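Local coordinates for ThiJ/PfpI family protein (Pseudomonas syringae pv. tomato, PDB 3EWN), which is of unknown function but belongs to the DJ-1/PfpI family of the class I glutamine amidotransferase-like superfamily, whose relatives include proteases, chaperones and small-molecule hydrolases, at residues 16-21 with 191-196; 37-42 with 87-92; 140-145 with 162-167. All coordinates share one frame; numbering follows the deposited sequence.

Contact 1 (16-21 with 191-196); sequences NKVPWM and DQTYAE
With CG1 of Val18 held anti to its backbone N (chi1 177°), this methyl faces Tyr194, whose own CG lies anti to N (chi1 -166°) and carries the phenol ring out beside the loop. CG1 of Val18 comes in at the ring edge, 4.0 Å from CD1 of Tyr194, while the same methyl sits over the centre of the Trp20 ring, so one branch fills the corner between the two aromatics. The other branch, CG2, meets CG2 of Thr193 at 3.8 Å. Trp20 then approaches Tyr194 obliquely, CE3 to CE1 at 3.7 Å, with the ring planes turned 46° apart. At the tyrosine edge, O of Trp20 is 3.5 Å from CE1 of Tyr194.

Asp191 sits at the N-cap of helix 192-201. Its OD1 is met nearly head-on by Tyr194 N at 2.8 Å, and OD2 of the same carboxylate presses on CD of Pro19 at 3.2 Å. Pro19 is the centre of an inverse gamma turn, closed by the bond from Trp20 N to Val18 O; the turn puts Pro19 against Asp191 and brings Trp20 round to Tyr194. The Tyr194 hydroxyl is hydrogen-bonded with Ser48 O and Met50 N. Between 16-21 and 191-196 themselves the contact is thus apolar and aromatic packing, to which Arg190, next to the helix start, adds a hydrogen bond from NH1 to Pro19 O; the capping aspartate serves both sides, OD1 holding the first turn of the helix and OD2 lying against the proline ring.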
ATOM      1  N   ASN A  16      13.484 -13.872 -23.478  1.00 22.77           N
ATOM      2  CA  ASN A  16      12.912 -13.517 -24.774  1.00 25.31           C
ATOM      3  C   ASN A  16      11.433 -13.854 -24.989  1.00 24.04           C
ATOM      4  O   ASN A  16      10.797 -13.294 -25.882  1.00 24.30           O
ATOM      5  CB  ASN A  16      13.739 -14.156 -25.892  1.00 29.09           C
ATOM      6  CG  ASN A  16      13.846 -15.658 -25.745  1.00 33.59           C
ATOM      7  OD1 ASN A  16      12.849 -16.377 -25.846  1.00 37.02           O
ATOM      8  ND2 ASN A  16      15.059 -16.142 -25.495  1.00 36.42           N
ATOM      9  N   LYS A  17      10.877 -14.755 -24.183  1.00 22.20           N
ATOM     10  CA  LYS A  17       9.473 -15.125 -24.349  1.00 21.37           C
ATOM     11  C   LYS A  17       8.524 -14.530 -23.313  1.00 18.87           C
ATOM     12  O   LYS A  17       7.314 -14.726 -23.398  1.00 17.76           O
ATOM     13  CB  LYS A  17       9.326 -16.648 -24.362  1.00 25.32           C
ATOM     14  CG  LYS A  17       9.951 -17.314 -25.583  1.00 29.28           C
ATOM     15  CD  LYS A  17       9.834 -18.827 -25.516  1.00 33.23           C
ATOM     16  CE  LYS A  17      10.522 -19.373 -24.275  1.00 35.37           C
ATOM     17  NZ  LYS A  17      11.966 -19.008 -24.221  1.00 38.87           N
ATOM     18  N   VAL A  18       9.068 -13.812 -22.336  1.00 15.45           N
ATOM     19  CA  VAL A  18       8.236 -13.184 -21.313  1.00 14.57           C
ATOM     20  C   VAL A  18       7.400 -12.090 -21.978  1.00 14.34           C
ATOM     21  O   VAL A  18       7.926 -11.285 -22.744  1.00 13.98           O
ATOM     22  CB  VAL A  18       9.099 -12.529 -20.204  1.00 14.18           C
ATOM     23  CG1 VAL A  18       8.208 -11.814 -19.200  1.00 14.66           C
ATOM     24  CG2 VAL A  18       9.954 -13.580 -19.515  1.00 14.35           C
ATOM     25  N   PRO A  19       6.085 -12.054 -21.706  1.00 12.82           N
ATOM     26  CA  PRO A  19       5.240 -11.022 -22.317  1.00 13.24           C
ATOM     27  C   PRO A  19       5.431  -9.656 -21.650  1.00 12.72           C
ATOM     28  O   PRO A  19       4.588  -9.204 -20.872  1.00 12.98           O
ATOM     29  CB  PRO A  19       3.829 -11.582 -22.132  1.00 13.43           C
ATOM     30  CG  PRO A  19       3.941 -12.346 -20.855  1.00 13.52           C
ATOM     31  CD  PRO A  19       5.267 -13.055 -20.999  1.00 14.49           C
ATOM     32  N   TRP A  20       6.547  -9.004 -21.966  1.00 12.44           N
ATOM     33  CA  TRP A  20       6.875  -7.702 -21.392  1.00 12.54           C
ATOM     34  C   TRP A  20       5.821  -6.634 -21.651  1.00 13.10           C
ATOM     35  O   TRP A  20       5.478  -5.867 -20.749  1.00 12.35           O
ATOM     36  CB  TRP A  20       8.231  -7.220 -21.922  1.00 13.02           C
ATOM     37  CG  TRP A  20       9.357  -8.113 -21.510  1.00 14.12           C
ATOM     38  CD1 TRP A  20      10.159  -8.862 -22.326  1.00 16.51           C
ATOM     39  CD2 TRP A  20       9.763  -8.406 -20.170  1.00 14.77           C
ATOM     40  NE1 TRP A  20      11.035  -9.609 -21.573  1.00 15.43           N
ATOM     41  CE2 TRP A  20      10.813  -9.347 -20.247  1.00 16.43           C
ATOM     42  CE3 TRP A  20       9.337  -7.966 -18.909  1.00 16.42           C
ATOM     43  CZ2 TRP A  20      11.444  -9.858 -19.109  1.00 17.48           C
ATOM     44  CZ3 TRP A  20       9.963  -8.476 -17.777  1.00 17.05           C
ATOM     45  CH2 TRP A  20      11.006  -9.415 -17.886  1.00 18.10           C
HETATM   46  N   MSE A  21       5.318  -6.586 -22.881  1.00 13.24           N
HETATM   47  CA  MSE A  21       4.309  -5.601 -23.262  1.00 15.59           C
HETATM   48  C   MSE A  21       2.885  -6.128 -23.188  1.00 14.73           C
HETATM   49  O   MSE A  21       2.621  -7.305 -23.430  1.00 15.39           O
HETATM   50  CB  MSE A  21       4.564  -5.084 -24.684  1.00 20.28           C
HETATM   51  CG  MSE A  21       5.565  -3.950 -24.795  1.00 27.14           C
HETATM   52 SE   MSE A  21       5.006  -2.374 -23.822  1.00 38.66          SE
HETATM   53  CE  MSE A  21       3.287  -2.140 -24.585  1.00 29.24           C
ATOM     54  N   ASP A 191       2.635 -13.605 -17.230  1.00  9.76           N
ATOM     55  CA  ASP A 191       3.023 -14.977 -16.913  1.00 10.44           C
ATOM     56  C   ASP A 191       3.720 -14.999 -15.558  1.00  9.59           C
ATOM     57  O   ASP A 191       3.913 -13.952 -14.948  1.00  8.85           O
ATOM     58  CB  ASP A 191       3.889 -15.613 -18.024  1.00 11.14           C
ATOM     59  CG  ASP A 191       5.302 -15.062 -18.093  1.00 13.16           C
ATOM     60  OD1 ASP A 191       5.707 -14.268 -17.220  1.00 12.69           O
ATOM     61  OD2 ASP A 191       6.020 -15.447 -19.043  1.00 13.14           O
ATOM     62  N   GLN A 192       4.082 -16.178 -15.073  1.00  9.98           N
ATOM     63  CA  GLN A 192       4.706 -16.261 -13.758  1.00  8.75           C
ATOM     64  C   GLN A 192       6.051 -15.559 -13.651  1.00  8.85           C
ATOM     65  O   GLN A 192       6.376 -14.977 -12.614  1.00  8.36           O
ATOM     66  CB  GLN A 192       4.864 -17.719 -13.334  1.00  8.55           C
ATOM     67  CG  GLN A 192       5.352 -17.858 -11.904  1.00  8.82           C
ATOM     68  CD  GLN A 192       5.303 -19.282 -11.408  1.00  9.57           C
ATOM     69  OE1 GLN A 192       4.409 -20.043 -11.771  1.00 13.06           O
ATOM     70  NE2 GLN A 192       6.250 -19.645 -10.550  1.00  9.52           N
ATOM     71  N   THR A 193       6.842 -15.615 -14.714  1.00  7.24           N
ATOM     72  CA  THR A 193       8.148 -14.973 -14.685  1.00  8.51           C
ATOM     73  C   THR A 193       8.005 -13.465 -14.510  1.00  8.96           C
ATOM     74  O   THR A 193       8.768 -12.841 -13.767  1.00  7.71           O
ATOM     75  CB  THR A 193       8.936 -15.254 -15.967  1.00  7.05           C
ATOM     76  OG1 THR A 193       9.073 -16.671 -16.133  1.00  7.60           O
ATOM     77  CG2 THR A 193      10.322 -14.622 -15.886  1.00  7.37           C
ATOM     78  N   TYR A 194       7.032 -12.881 -15.200  1.00  7.77           N
ATOM     79  CA  TYR A 194       6.810 -11.444 -15.100  1.00  7.75           C
ATOM     80  C   TYR A 194       6.448 -11.136 -13.651  1.00  8.03           C
ATOM     81  O   TYR A 194       6.966 -10.190 -13.057  1.00  7.98           O
ATOM     82  CB  TYR A 194       5.670 -11.017 -16.027  1.00  8.48           C
ATOM     83  CG  TYR A 194       5.573  -9.521 -16.246  1.00  7.69           C
ATOM     84  CD1 TYR A 194       5.928  -8.958 -17.469  1.00  9.18           C
ATOM     85  CD2 TYR A 194       5.136  -8.672 -15.233  1.00  6.98           C
ATOM     86  CE1 TYR A 194       5.850  -7.589 -17.683  1.00  9.43           C
ATOM     87  CE2 TYR A 194       5.055  -7.294 -15.436  1.00  6.40           C
ATOM     88  CZ  TYR A 194       5.413  -6.763 -16.662  1.00  8.90           C
ATOM     89  OH  TYR A 194       5.323  -5.409 -16.879  1.00  9.95           O
ATOM     90  N   ALA A 195       5.564 -11.950 -13.078  1.00  7.47           N
ATOM     91  CA  ALA A 195       5.139 -11.756 -11.695  1.00  7.99           C
ATOM     92  C   ALA A 195       6.316 -11.858 -10.731  1.00  8.14           C
ATOM     93  O   ALA A 195       6.406 -11.104  -9.765  1.00  7.54           O
ATOM     94  CB  ALA A 195       4.074 -12.787 -11.322  1.00  7.73           C
ATOM     95  N   GLU A 196       7.218 -12.798 -10.994  1.00  8.83           N
ATOM     96  CA  GLU A 196       8.375 -12.976 -10.128  1.00  7.66           C
ATOM     97  C   GLU A 196       9.279 -11.746 -10.197  1.00  8.70           C
ATOM     98  O   GLU A 196       9.872 -11.351  -9.194  1.00  7.92           O
ATOM     99  CB  GLU A 196       9.129 -14.245 -10.522  1.00  8.34           C
ATOM    100  CG  GLU A 196       8.291 -15.507 -10.318  1.00  8.14           C
ATOM    101  CD  GLU A 196       8.967 -16.755 -10.852  1.00  9.28           C
ATOM    102  OE1 GLU A 196       9.710 -16.639 -11.848  1.00  9.28           O
ATOM    103  OE2 GLU A 196       8.744 -17.849 -10.282  1.00  9.87           O
TER

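Contact 2 (37-42 with 87-92); sequences MDLVGP and VLFAPG
Phe89 on strand 87-90 and Pro91 just after it face helix 36-46, which packs on one side of the sheet in an alpha/beta sandwich, the flavodoxin-like core of the DJ-1/PfpI family. The short axes of 37-42 and 87-90 run 9.8 Å apart at 148°, so helix and strand point in roughly opposite directions. The Phe89 ring is the main bump: with CG anti to its backbone N (chi1 168°) it reaches into the hollow between Asp38, Leu39 and Pro42. CG of Pro42 meets CZ of Phe89 at 3.8 Å, the two side chains crossing at about a right angle, and CD1 of Leu39 borders CE2 of Phe89 at 4.3 Å. Met28 and Val123, from the neighbouring strands, help to wall in the same ring.

Pro91 is the second bump, its CB resting 3.7 Å from CB of Asp38. Gly92 follows, close to the carboxylate, where its N gives OD2 of Asp38 a weak, bent bond of 2.8 Å at 123°. The Asp38 side chain also touches Cys124, at the place after strand 119-123 where relatives carry their nucleophilic cysteine, so this end of the contact probably borders the active-site pocket. The buried carbonyl O of Asp38, which has no polar partner in the model, lies near the plane of the Phe89 ring, 3.3 Å from CZ.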
HETATM    1  N   MSE A  37      -4.872   1.477   1.535  1.00  5.09           N
HETATM    2  CA  MSE A  37      -4.024   0.310   1.282  1.00  5.56           C
HETATM    3  C   MSE A  37      -4.773  -0.687   0.381  1.00  5.41           C
HETATM    4  O   MSE A  37      -4.164  -1.427  -0.390  1.00  5.63           O
HETATM    5  CB  MSE A  37      -3.631  -0.358   2.609  1.00  6.02           C
HETATM    6  CG  MSE A  37      -2.710  -1.573   2.476  1.00  8.34           C
HETATM    7 SE   MSE A  37      -1.055  -1.306   1.511  1.00 15.87          SE
HETATM    8  CE  MSE A  37      -0.792  -3.108   0.958  1.00  8.27           C
ATOM      9  N   ASP A  38      -6.099  -0.699   0.484  1.00  6.74           N
ATOM     10  CA  ASP A  38      -6.921  -1.598  -0.329  1.00  6.88           C
ATOM     11  C   ASP A  38      -6.705  -1.321  -1.804  1.00  6.62           C
ATOM     12  O   ASP A  38      -6.749  -2.228  -2.633  1.00  7.79           O
ATOM     13  CB  ASP A  38      -8.406  -1.404  -0.010  1.00  7.52           C
ATOM     14  CG  ASP A  38      -8.791  -1.975   1.326  1.00  9.45           C
ATOM     15  OD1 ASP A  38      -7.883  -2.257   2.138  1.00 10.76           O
ATOM     16  OD2 ASP A  38     -10.009  -2.133   1.566  1.00  9.37           O
ATOM     17  N   LEU A  39      -6.489  -0.050  -2.120  1.00  6.66           N
ATOM     18  CA  LEU A  39      -6.267   0.386  -3.490  1.00  7.31           C
ATOM     19  C   LEU A  39      -4.811   0.238  -3.917  1.00  7.08           C
ATOM     20  O   LEU A  39      -4.519  -0.311  -4.979  1.00  6.68           O
ATOM     21  CB  LEU A  39      -6.674   1.856  -3.635  1.00  7.08           C
ATOM     22  CG  LEU A  39      -6.334   2.565  -4.949  1.00  7.49           C
ATOM     23  CD1 LEU A  39      -7.214   2.033  -6.063  1.00  8.16           C
ATOM     24  CD2 LEU A  39      -6.537   4.060  -4.787  1.00  7.30           C
ATOM     25  N   VAL A  40      -3.902   0.721  -3.074  1.00  7.63           N
ATOM     26  CA  VAL A  40      -2.475   0.708  -3.378  1.00  6.40           C
ATOM     27  C   VAL A  40      -1.765  -0.645  -3.425  1.00  6.97           C
ATOM     28  O   VAL A  40      -0.824  -0.815  -4.198  1.00  7.84           O
ATOM     29  CB  VAL A  40      -1.730   1.668  -2.423  1.00  7.44           C
ATOM     30  CG1 VAL A  40      -0.227   1.569  -2.624  1.00  7.67           C
ATOM     31  CG2 VAL A  40      -2.202   3.098  -2.687  1.00  9.05           C
ATOM     32  N   GLY A  41      -2.187  -1.599  -2.601  1.00  7.51           N
ATOM     33  CA  GLY A  41      -1.555  -2.908  -2.654  1.00  6.23           C
ATOM     34  C   GLY A  41      -1.704  -3.394  -4.086  1.00  7.55           C
ATOM     35  O   GLY A  41      -0.722  -3.736  -4.744  1.00  7.29           O
ATOM     36  N   PRO A  42      -2.941  -3.443  -4.599  1.00  6.30           N
ATOM     37  CA  PRO A  42      -3.158  -3.893  -5.976  1.00  7.04           C
ATOM     38  C   PRO A  42      -2.528  -2.938  -6.994  1.00  6.88           C
ATOM     39  O   PRO A  42      -1.936  -3.375  -7.979  1.00  7.36           O
ATOM     40  CB  PRO A  42      -4.681  -3.928  -6.089  1.00  5.81           C
ATOM     41  CG  PRO A  42      -5.106  -4.283  -4.701  1.00  6.21           C
ATOM     42  CD  PRO A  42      -4.208  -3.416  -3.849  1.00  5.87           C
ATOM     43  N   VAL A  87      -9.880  -5.260 -16.571  1.00  7.40           N
ATOM     44  CA  VAL A  87     -10.139  -5.448 -15.148  1.00  6.81           C
ATOM     45  C   VAL A  87     -10.958  -4.330 -14.511  1.00  7.13           C
ATOM     46  O   VAL A  87     -10.697  -3.151 -14.735  1.00  7.86           O
ATOM     47  CB  VAL A  87      -8.823  -5.550 -14.345  1.00  5.52           C
ATOM     48  CG1 VAL A  87      -9.138  -5.744 -12.863  1.00  6.55           C
ATOM     49  CG2 VAL A  87      -7.974  -6.696 -14.865  1.00  7.00           C
ATOM     50  N   LEU A  88     -11.958  -4.718 -13.725  1.00  7.03           N
ATOM     51  CA  LEU A  88     -12.784  -3.765 -12.986  1.00  6.33           C
ATOM     52  C   LEU A  88     -12.416  -4.099 -11.548  1.00  6.46           C
ATOM     53  O   LEU A  88     -12.420  -5.268 -11.172  1.00  6.78           O
ATOM     54  CB  LEU A  88     -14.276  -4.017 -13.219  1.00  6.35           C
ATOM     55  CG  LEU A  88     -15.237  -3.131 -12.408  1.00  5.58           C
ATOM     56  CD1 LEU A  88     -14.997  -1.647 -12.712  1.00  7.95           C
ATOM     57  CD2 LEU A  88     -16.667  -3.511 -12.735  1.00  6.90           C
ATOM     58  N   PHE A  89     -12.095  -3.089 -10.746  1.00  5.17           N
ATOM     59  CA  PHE A  89     -11.672  -3.329  -9.368  1.00  6.16           C
ATOM     60  C   PHE A  89     -12.294  -2.378  -8.359  1.00  6.08           C
ATOM     61  O   PHE A  89     -12.453  -1.194  -8.636  1.00  6.59           O
ATOM     62  CB  PHE A  89     -10.144  -3.201  -9.288  1.00  5.88           C
ATOM     63  CG  PHE A  89      -9.605  -3.150  -7.883  1.00  6.43           C
ATOM     64  CD1 PHE A  89      -9.235  -4.317  -7.221  1.00  7.38           C
ATOM     65  CD2 PHE A  89      -9.468  -1.934  -7.222  1.00  7.27           C
ATOM     66  CE1 PHE A  89      -8.733  -4.272  -5.920  1.00  7.41           C
ATOM     67  CE2 PHE A  89      -8.970  -1.876  -5.921  1.00  7.37           C
ATOM     68  CZ  PHE A  89      -8.601  -3.048  -5.269  1.00  9.19           C
ATOM     69  N   ALA A  90     -12.621  -2.902  -7.176  1.00  5.89           N
ATOM     70  CA  ALA A  90     -13.184  -2.076  -6.113  1.00  5.87           C
ATOM     71  C   ALA A  90     -12.477  -2.330  -4.788  1.00  6.21           C
ATOM     72  O   ALA A  90     -12.332  -3.479  -4.364  1.00  6.72           O
ATOM     73  CB  ALA A  90     -14.673  -2.348  -5.953  1.00  6.71           C
ATOM     74  N   PRO A  91     -12.005  -1.256  -4.128  1.00  5.90           N
ATOM     75  CA  PRO A  91     -11.317  -1.370  -2.839  1.00  6.32           C
ATOM     76  C   PRO A  91     -12.347  -1.332  -1.716  1.00  6.64           C
ATOM     77  O   PRO A  91     -13.529  -1.050  -1.957  1.00  6.78           O
ATOM     78  CB  PRO A  91     -10.413  -0.144  -2.825  1.00  7.47           C
ATOM     79  CG  PRO A  91     -11.282   0.890  -3.491  1.00  6.53           C
ATOM     80  CD  PRO A  91     -11.867   0.108  -4.672  1.00  6.30           C
ATOM     81  N   GLY A  92     -11.887  -1.597  -0.496  1.00  5.65           N
ATOM     82  CA  GLY A  92     -12.767  -1.595   0.659  1.00  6.67           C
ATOM     83  C   GLY A  92     -12.694  -0.367   1.558  1.00  7.23           C
ATOM     84  O   GLY A  92     -12.208   0.694   1.166  1.00  8.59           O
TER

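Contact 3 (140-145 with 162-167); sequences KATSHW and RVVRDR
At the rim of the main sheet, where short strand 140-141 passes beside outermost strand 163-166, the backbone of Lys140 meets the side chain of Asp166, the two segments running almost oppositely. Lys140 N donates to OD2 of Asp166, a straight bond of 2.8 Å (165°) that uses the anti lone pair of the carboxylate oxygen. Asp166 has CG anti to its backbone N (chi1 -180°), which extends the carboxylate across to the lysine backbone. The lysine side chain takes another course: its CB lies against CG1 of Val164, and the amine leads away, NZ ending 6.6 Å from OD2 of Asp166. Arg167 grips the same carboxylate side-on, NE to OD1 at 2.8 Å and NH1 to OD2 at 3.0 Å; the acid lies at the edge of the guanidinium, whereas the nitrogens come in from above the carboxylate plane. OD2 of Asp166 therefore accepts from both Lys140 N and Arg167 NH1, which would favour the charged acid.

Strand 163-166 forms an antiparallel hairpin with 169-172, and Arg167, with positive phi, stands at its turn. There Arg165 NE reaches Arg167 O in the guanidinium plane, at 2.9 Å. Further along, Val164 packs between the two segments: its CG1 lies against Lys140 O, and its CG2 meets CB of Thr142 at 3.7 Å. The threonine hydroxyl turns to Ala161 O, and Thr142 N binds Thr171 OG1 on the inner hairpin strand. A water lies between the two backbones, 2.8 Å from Lys140 O and 3.2 Å from Val164 O. Past Thr142, His144 packs on Cys124, probably as part of the active site as in relatives, and its NE2 bonds to Met201 O of the second subunit.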
ATOM      1  N   LYS A 140     -18.298 -17.574  -5.800  1.00  8.31           N
ATOM      2  CA  LYS A 140     -17.588 -17.688  -4.535  1.00  7.97           C
ATOM      3  C   LYS A 140     -16.799 -16.389  -4.433  1.00  7.47           C
ATOM      4  O   LYS A 140     -16.311 -15.869  -5.438  1.00  7.73           O
ATOM      5  CB  LYS A 140     -16.616 -18.876  -4.559  1.00  7.61           C
ATOM      6  CG  LYS A 140     -17.276 -20.226  -4.418  1.00  9.70           C
ATOM      7  CD  LYS A 140     -16.276 -21.352  -4.657  1.00 12.07           C
ATOM      8  CE  LYS A 140     -15.101 -21.294  -3.697  1.00 14.26           C
ATOM      9  NZ  LYS A 140     -14.101 -22.358  -4.011  1.00 16.57           N
ATOM     10  N   ALA A 141     -16.679 -15.858  -3.225  1.00  7.93           N
ATOM     11  CA  ALA A 141     -15.941 -14.621  -3.034  1.00  7.56           C
ATOM     12  C   ALA A 141     -15.591 -14.439  -1.572  1.00  8.11           C
ATOM     13  O   ALA A 141     -16.274 -14.961  -0.690  1.00  8.70           O
ATOM     14  CB  ALA A 141     -16.769 -13.435  -3.527  1.00  8.26           C
ATOM     15  N   THR A 142     -14.516 -13.703  -1.321  1.00  7.23           N
ATOM     16  CA  THR A 142     -14.086 -13.444   0.043  1.00  7.27           C
ATOM     17  C   THR A 142     -14.223 -11.952   0.323  1.00  7.25           C
ATOM     18  O   THR A 142     -14.715 -11.200  -0.515  1.00  6.93           O
ATOM     19  CB  THR A 142     -12.625 -13.909   0.270  1.00  7.44           C
ATOM     20  OG1 THR A 142     -12.277 -13.730   1.650  1.00  9.94           O
ATOM     21  CG2 THR A 142     -11.663 -13.115  -0.593  1.00  7.25           C
ATOM     22  N   SER A 143     -13.801 -11.524   1.505  1.00  7.81           N
ATOM     23  CA  SER A 143     -13.897 -10.117   1.878  1.00  7.48           C
ATOM     24  C   SER A 143     -13.145  -9.966   3.192  1.00  8.41           C
ATOM     25  O   SER A 143     -12.459 -10.891   3.620  1.00  7.87           O
ATOM     26  CB  SER A 143     -15.368  -9.741   2.077  1.00  8.76           C
ATOM     27  OG  SER A 143     -15.546  -8.338   2.160  1.00  7.40           O
ATOM     28  N   HIS A 144     -13.255  -8.804   3.828  1.00  7.83           N
ATOM     29  CA  HIS A 144     -12.606  -8.621   5.123  1.00  7.46           C
ATOM     30  C   HIS A 144     -13.349  -9.586   6.045  1.00  6.97           C
ATOM     31  O   HIS A 144     -14.533  -9.874   5.827  1.00  7.24           O
ATOM     32  CB  HIS A 144     -12.770  -7.178   5.606  1.00  7.67           C
ATOM     33  CG  HIS A 144     -11.995  -6.865   6.853  1.00  7.15           C
ATOM     34  ND1 HIS A 144     -12.486  -7.109   8.118  1.00  7.38           N
ATOM     35  CD2 HIS A 144     -10.753  -6.349   7.025  1.00  9.64           C
ATOM     36  CE1 HIS A 144     -11.580  -6.757   9.016  1.00  7.35           C
ATOM     37  NE2 HIS A 144     -10.521  -6.292   8.379  1.00  8.19           N
ATOM     38  N   TRP A 145     -12.677 -10.096   7.068  1.00  7.57           N
ATOM     39  CA  TRP A 145     -13.340 -11.041   7.952  1.00  7.71           C
ATOM     40  C   TRP A 145     -14.557 -10.478   8.676  1.00  7.89           C
ATOM     41  O   TRP A 145     -15.436 -11.234   9.088  1.00  8.95           O
ATOM     42  CB  TRP A 145     -12.354 -11.625   8.970  1.00  7.22           C
ATOM     43  CG  TRP A 145     -11.614 -10.620   9.800  1.00  7.94           C
ATOM     44  CD1 TRP A 145     -10.334 -10.182   9.608  1.00  8.10           C
ATOM     45  CD2 TRP A 145     -12.089  -9.963  10.984  1.00  7.85           C
ATOM     46  NE1 TRP A 145      -9.978  -9.300  10.603  1.00  8.09           N
ATOM     47  CE2 TRP A 145     -11.039  -9.146  11.459  1.00  8.18           C
ATOM     48  CE3 TRP A 145     -13.299  -9.987  11.689  1.00  7.57           C
ATOM     49  CZ2 TRP A 145     -11.164  -8.361  12.610  1.00  9.94           C
ATOM     50  CZ3 TRP A 145     -13.422  -9.204  12.836  1.00  8.85           C
ATOM     51  CH2 TRP A 145     -12.359  -8.403  13.283  1.00  7.89           C
ATOM     52  N   ARG A 162      -7.663 -16.228   1.487  1.00 10.08           N
ATOM     53  CA  ARG A 162      -7.080 -14.903   1.298  1.00 10.30           C
ATOM     54  C   ARG A 162      -7.350 -14.369  -0.105  1.00  9.01           C
ATOM     55  O   ARG A 162      -7.546 -13.166  -0.302  1.00  8.32           O
ATOM     56  CB  ARG A 162      -5.576 -14.957   1.560  1.00  9.54           C
ATOM     57  CG  ARG A 162      -4.937 -13.591   1.745  1.00  9.84           C
ATOM     58  CD  ARG A 162      -3.536 -13.744   2.297  1.00 10.07           C
ATOM     59  NE  ARG A 162      -2.846 -12.474   2.499  1.00  8.27           N
ATOM     60  CZ  ARG A 162      -3.155 -11.584   3.438  1.00  8.22           C
ATOM     61  NH1 ARG A 162      -4.160 -11.803   4.276  1.00  6.83           N
ATOM     62  NH2 ARG A 162      -2.421 -10.488   3.570  1.00  6.86           N
ATOM     63  N   VAL A 163      -7.346 -15.273  -1.079  1.00  7.82           N
ATOM     64  CA  VAL A 163      -7.618 -14.922  -2.467  1.00  8.66           C
ATOM     65  C   VAL A 163      -8.543 -15.993  -3.022  1.00  8.81           C
ATOM     66  O   VAL A 163      -8.246 -17.181  -2.928  1.00 10.43           O
ATOM     67  CB  VAL A 163      -6.330 -14.884  -3.321  1.00  8.63           C
ATOM     68  CG1 VAL A 163      -6.680 -14.574  -4.771  1.00 10.58           C
ATOM     69  CG2 VAL A 163      -5.370 -13.836  -2.772  1.00 10.42           C
ATOM     70  N   VAL A 164      -9.665 -15.571  -3.594  1.00  8.41           N
ATOM     71  CA  VAL A 164     -10.635 -16.510  -4.142  1.00  8.26           C
ATOM     72  C   VAL A 164     -10.927 -16.234  -5.606  1.00  8.69           C
ATOM     73  O   VAL A 164     -11.205 -15.096  -5.988  1.00  7.87           O
ATOM     74  CB  VAL A 164     -11.979 -16.435  -3.369  1.00  7.40           C
ATOM     75  CG1 VAL A 164     -13.006 -17.370  -4.006  1.00  9.52           C
ATOM     76  CG2 VAL A 164     -11.765 -16.793  -1.911  1.00  8.81           C
ATOM     77  N   ARG A 165     -10.842 -17.274  -6.433  1.00  6.72           N
ATOM     78  CA  ARG A 165     -11.158 -17.118  -7.839  1.00  8.52           C
ATOM     79  C   ARG A 165     -12.280 -18.064  -8.234  1.00  7.84           C
ATOM     80  O   ARG A 165     -12.256 -19.244  -7.912  1.00  9.48           O
ATOM     81  CB  ARG A 165      -9.950 -17.386  -8.739  1.00  9.18           C
ATOM     82  CG  ARG A 165     -10.334 -17.251 -10.210  1.00 14.75           C
ATOM     83  CD  ARG A 165      -9.181 -17.429 -11.181  1.00 16.75           C
ATOM     84  NE  ARG A 165      -9.658 -17.245 -12.551  1.00 20.73           N
ATOM     85  CZ  ARG A 165      -8.894 -17.324 -13.634  1.00 22.17           C
ATOM     86  NH1 ARG A 165      -7.600 -17.586 -13.520  1.00 23.80           N
ATOM     87  NH2 ARG A 165      -9.427 -17.133 -14.835  1.00 23.73           N
ATOM     88  N   ASP A 166     -13.278 -17.524  -8.916  1.00  8.03           N
ATOM     89  CA  ASP A 166     -14.403 -18.316  -9.393  1.00  8.46           C
ATOM     90  C   ASP A 166     -14.672 -17.759 -10.782  1.00  8.49           C
ATOM     91  O   ASP A 166     -15.235 -16.672 -10.924  1.00  9.21           O
ATOM     92  CB  ASP A 166     -15.618 -18.117  -8.491  1.00  8.37           C
ATOM     93  CG  ASP A 166     -16.821 -18.928  -8.943  1.00  8.95           C
ATOM     94  OD1 ASP A 166     -16.749 -19.577 -10.009  1.00  9.08           O
ATOM     95  OD2 ASP A 166     -17.843 -18.907  -8.231  1.00  9.29           O
ATOM     96  N   ARG A 167     -14.267 -18.505 -11.802  1.00  8.20           N
ATOM     97  CA  ARG A 167     -14.433 -18.059 -13.171  1.00  8.26           C
ATOM     98  C   ARG A 167     -13.687 -16.731 -13.322  1.00 10.07           C
ATOM     99  O   ARG A 167     -12.493 -16.662 -13.027  1.00 10.27           O
ATOM    100  CB  ARG A 167     -15.924 -17.935 -13.501  1.00  9.21           C
ATOM    101  CG  ARG A 167     -16.579 -19.300 -13.757  1.00  8.89           C
ATOM    102  CD  ARG A 167     -18.089 -19.250 -13.579  1.00  9.70           C
ATOM    103  NE  ARG A 167     -18.455 -19.196 -12.167  1.00  7.79           N
ATOM    104  CZ  ARG A 167     -19.681 -18.952 -11.723  1.00  7.03           C
ATOM    105  NH1 ARG A 167     -19.918 -18.925 -10.418  1.00  8.55           N
ATOM    106  NH2 ARG A 167     -20.668 -18.724 -12.585  1.00  8.65           N
TER
HETATM  107  O   HOH W   1     -14.194 -14.089  -6.042  1.00  9.18           O

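How the contacts relate
Contact 2 is the core of the set, about 3 Å from the centre of the chain and fully buried, and its chemistry is apolar apart from one weak bond. Contact 3, about 14 Å away between centres, reaches the same sheet but at its outer edge, where a carboxylate, an arginine and a water join the packing. Contact 1 lies furthest out, about 22 Å from the centre of the chain, its centre about 23 and 25 Å from those of contacts 2 and 3, and concerns the N-terminal arm and a helix start instead of a sheet strand. Contacts 2 and 3 both bring residues to Cys124, through Asp38 and His144. All three reach the second subunit.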